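Local coordinates for chitinase (Thermococcus kodakarensis KOD1, PDB 5DHD), which hydrolyses chitin with its catalytic domains and, through the chitin-binding domain modelled here, probably holds on to the insoluble polysaccharide, at residues Y21-N26 and F75-T80. Sequence-based numbering, arbitrary orientation.
Sequences YDVTLN and FGFIAT. With PE3 (3,6,9,12,15,18,21,24,27,30,33,36,39-tridecaoxahentetracontane-1,41-diol), chain D; PE3 (3,6,9,12,15,18,21,24,27,30,33,36,39-tridecaoxahentetracontane-1,41-diol), chain G.
F77 and F75 both hold CG in the crowded position between backbone N and carbonyl carbon (chi1 59° and 72°), which swings each ring across to the neighbouring strand, under Y21 and V23. The two strands are the central, antiparallel pair of a four-stranded sheet in the beta-sandwich of this chitin-binding domain, a member of the cellulose-binding clan, and the rings point into the sandwich. Y21 CB sits over one face of the F77 ring, 3.7 Å from its centroid, as a CH-pi contact. Further out the two rings run nearly parallel, planes at 15°, but slid apart enough that they barely overlap; Y21 CD1 comes 3.5 Å from F77 CE2. The CH-pi contact recurs at the next hydrogen-bonded pair: V23 CB lies over a face of the F75 ring, and V23 CG1, anti to the backbone N, reaches F75 CE1 at 3.5 Å. L25 CD1 meets that ring at its edge. F62, from the facing sheet, stacks on F77 and also meets F75, while V37 packs against F77, so these aromatics tie the two sheets together. Cut back to an alanine, F77 would probably no longer give Y21 CB a ring face to lie on and would leave F62 without the ring it stacks on. Backbone bonds fix the register. Y21 and F77 exchange two, the Y21 N to F77 O bond almost straight, and V23 and F75 exchange another two. D22 and G76 form the non-hydrogen-bonded pair between them. Across the sheet from the rings, D22 lies beside a bound polyethylene glycol chain, its OD2 3.2 Å from C30 of PE3 (chain D). There a water donates to D22 OD1 at 2.8 Å and, weakly, to F75 O, which already accepts from V23 N.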
loop_
_atom_site.group_PDB
_atom_site.type_symbol
_atom_site.label_atom_id
_atom_site.label_comp_id
_atom_site.label_asym_id
_atom_site.label_seq_id
_atom_site.Cartn_x
_atom_site.Cartn_y
_atom_site.Cartn_z
ATOM N N TYR A 21 3.786 6.674 -4.475
ATOM C CA TYR A 21 3.756 6.234 -3.091
ATOM C C TYR A 21 4.685 5.041 -2.975
ATOM O O TYR A 21 4.447 3.982 -3.571
ATOM C CB TYR A 21 2.331 5.840 -2.671
ATOM C CG TYR A 21 1.390 7.019 -2.655
ATOM C CD1 TYR A 21 0.813 7.482 -3.830
ATOM C CD2 TYR A 21 1.133 7.716 -1.466
ATOM C CE1 TYR A 21 0.005 8.618 -3.835
ATOM C CE2 TYR A 21 0.327 8.852 -1.459
ATOM C CZ TYR A 21 -0.232 9.294 -2.652
ATOM O OH TYR A 21 -1.046 10.411 -2.668
ATOM N N ASP A 22 5.769 5.233 -2.236
ATOM C CA ASP A 22 6.744 4.179 -2.022
ATOM C C ASP A 22 6.483 3.675 -0.621
ATOM O O ASP A 22 6.599 4.414 0.355
ATOM C CB ASP A 22 8.160 4.730 -2.167
ATOM C CG ASP A 22 8.440 5.177 -3.585
ATOM O OD1 ASP A 22 8.396 4.316 -4.475
ATOM O OD2 ASP A 22 8.699 6.366 -3.806
ATOM N N VAL A 23 6.108 2.407 -0.536
ATOM C CA VAL A 23 5.733 1.800 0.728
ATOM C C VAL A 23 6.698 0.741 1.225
ATOM O O VAL A 23 7.113 -0.132 0.464
ATOM C CB VAL A 23 4.337 1.142 0.564
ATOM C CG1 VAL A 23 3.902 0.474 1.879
ATOM C CG2 VAL A 23 3.316 2.172 0.108
ATOM N N THR A 24 7.058 0.823 2.501
ATOM C CA THR A 24 7.915 -0.191 3.096
ATOM C C THR A 24 7.176 -0.773 4.277
ATOM O O THR A 24 6.654 -0.043 5.129
ATOM C CB THR A 24 9.239 0.406 3.617
ATOM O OG1 THR A 24 10.013 0.853 2.502
ATOM C CG2 THR A 24 10.054 -0.642 4.378
ATOM N N LEU A 25 7.112 -2.097 4.298
ATOM C CA LEU A 25 6.455 -2.812 5.371
ATOM C C LEU A 25 7.509 -3.481 6.239
ATOM O O LEU A 25 8.364 -4.210 5.747
ATOM C CB LEU A 25 5.496 -3.879 4.828
ATOM C CG LEU A 25 4.491 -3.422 3.772
ATOM C CD1 LEU A 25 3.635 -4.625 3.339
ATOM C CD2 LEU A 25 3.586 -2.290 4.318
ATOM N N ASN A 26 7.436 -3.209 7.531
ATOM C CA ASN A 26 8.357 -3.770 8.497
ATOM C C ASN A 26 7.518 -4.764 9.298
ATOM O O ASN A 26 6.923 -4.398 10.293
ATOM C CB ASN A 26 8.880 -2.625 9.366
ATOM C CG ASN A 26 9.614 -3.108 10.584
ATOM O OD1 ASN A 26 10.354 -4.079 10.522
ATOM N ND2 ASN A 26 9.425 -2.412 11.703
ATOM N N PHE A 75 7.322 -1.899 -1.902
ATOM C CA PHE A 75 6.615 -1.857 -3.174
ATOM C C PHE A 75 6.177 -0.426 -3.398
ATOM O O PHE A 75 6.410 0.439 -2.553
ATOM C CB PHE A 75 5.397 -2.820 -3.212
ATOM C CG PHE A 75 4.217 -2.397 -2.366
ATOM C CD1 PHE A 75 4.204 -2.645 -0.988
ATOM C CD2 PHE A 75 3.114 -1.754 -2.942
ATOM C CE1 PHE A 75 3.117 -2.266 -0.212
ATOM C CE2 PHE A 75 2.031 -1.374 -2.155
ATOM C CZ PHE A 75 2.040 -1.637 -0.786
ATOM N N GLY A 76 5.577 -0.147 -4.545
ATOM C CA GLY A 76 5.147 1.215 -4.777
ATOM C C GLY A 76 4.113 1.312 -5.864
ATOM O O GLY A 76 3.854 0.347 -6.591
ATOM N N PHE A 77 3.511 2.488 -5.971
ATOM C CA PHE A 77 2.518 2.721 -6.999
ATOM C C PHE A 77 2.417 4.207 -7.279
ATOM O O PHE A 77 2.889 5.039 -6.498
ATOM C CB PHE A 77 1.125 2.186 -6.601
ATOM C CG PHE A 77 0.565 2.785 -5.339
ATOM C CD1 PHE A 77 0.862 2.241 -4.097
ATOM C CD2 PHE A 77 -0.293 3.878 -5.411
ATOM C CE1 PHE A 77 0.305 2.788 -2.924
ATOM C CE2 PHE A 77 -0.862 4.428 -4.247
ATOM C CZ PHE A 77 -0.561 3.885 -3.010
ATOM N N ILE A 78 1.824 4.533 -8.418
ATOM C CA ILE A 78 1.616 5.919 -8.795
ATOM C C ILE A 78 0.124 6.086 -9.011
ATOM O O ILE A 78 -0.505 5.271 -9.690
ATOM C CB ILE A 78 2.360 6.297 -10.096
ATOM C CG1 ILE A 78 3.875 6.221 -9.860
ATOM C CG2 ILE A 78 1.931 7.722 -10.546
ATOM C CD1 ILE A 78 4.718 6.292 -11.140
ATOM N N ALA A 79 -0.447 7.119 -8.400
ATOM C CA ALA A 79 -1.867 7.409 -8.544
ATOM C C ALA A 79 -1.985 8.720 -9.314
ATOM O O ALA A 79 -1.131 9.600 -9.192
ATOM C CB ALA A 79 -2.556 7.524 -7.180
ATOM N N THR A 80 -3.035 8.854 -10.111
ATOM C CA THR A 80 -3.217 10.068 -10.892
ATOM C C THR A 80 -3.623 11.231 -10.002
ATOM O O THR A 80 -4.354 11.060 -9.027
ATOM C CB THR A 80 -4.283 9.864 -11.976
ATOM O OG1 THR A 80 -5.538 9.548 -11.371
ATOM C CG2 THR A 80 -3.849 8.732 -12.915
HETATM C C42 PE3 D . 12.225 6.318 2.352
HETATM C C41 PE3 D . 12.743 7.697 2.707
HETATM O O40 PE3 D . 13.408 8.233 1.568
HETATM C C39 PE3 D . 13.881 9.524 1.930
HETATM C C38 PE3 D . 14.607 10.176 0.749
HETATM O O37 PE3 D . 13.723 10.334 -0.346
HETATM C C36 PE3 D . 14.426 10.940 -1.443
HETATM C C35 PE3 D . 13.479 11.115 -2.666
HETATM O O34 PE3 D . 13.037 9.819 -3.142
HETATM C C33 PE3 D . 12.140 9.990 -4.260
HETATM C C32 PE3 D . 11.651 8.612 -4.758
HETATM O O31 PE3 D . 12.311 7.522 -4.089
HETATM C C30 PE3 D . 11.791 6.314 -4.615
HETATM C C29 PE3 D . 12.458 5.107 -3.961
HETATM O O28 PE3 D . 12.135 5.069 -2.565
HETATM C C27 PE3 D . 12.760 3.901 -2.027
HETATM C C26 PE3 D . 12.431 3.760 -0.539
HETATM O O25 PE3 D . 11.018 3.805 -0.311
HETATM C C24 PE3 D . 10.855 3.608 1.090
HETATM C C23 PE3 D . 9.391 3.617 1.466
HETATM O O22 PE3 D . 9.154 4.373 2.621
HETATM O O31 PE3 G . 7.062 -5.046 13.334
HETATM C C30 PE3 G . 7.388 -3.769 13.889
HETATM C C29 PE3 G . 6.100 -3.007 14.202
HETATM O O HOH W 1 8.887 1.618 -4.106
#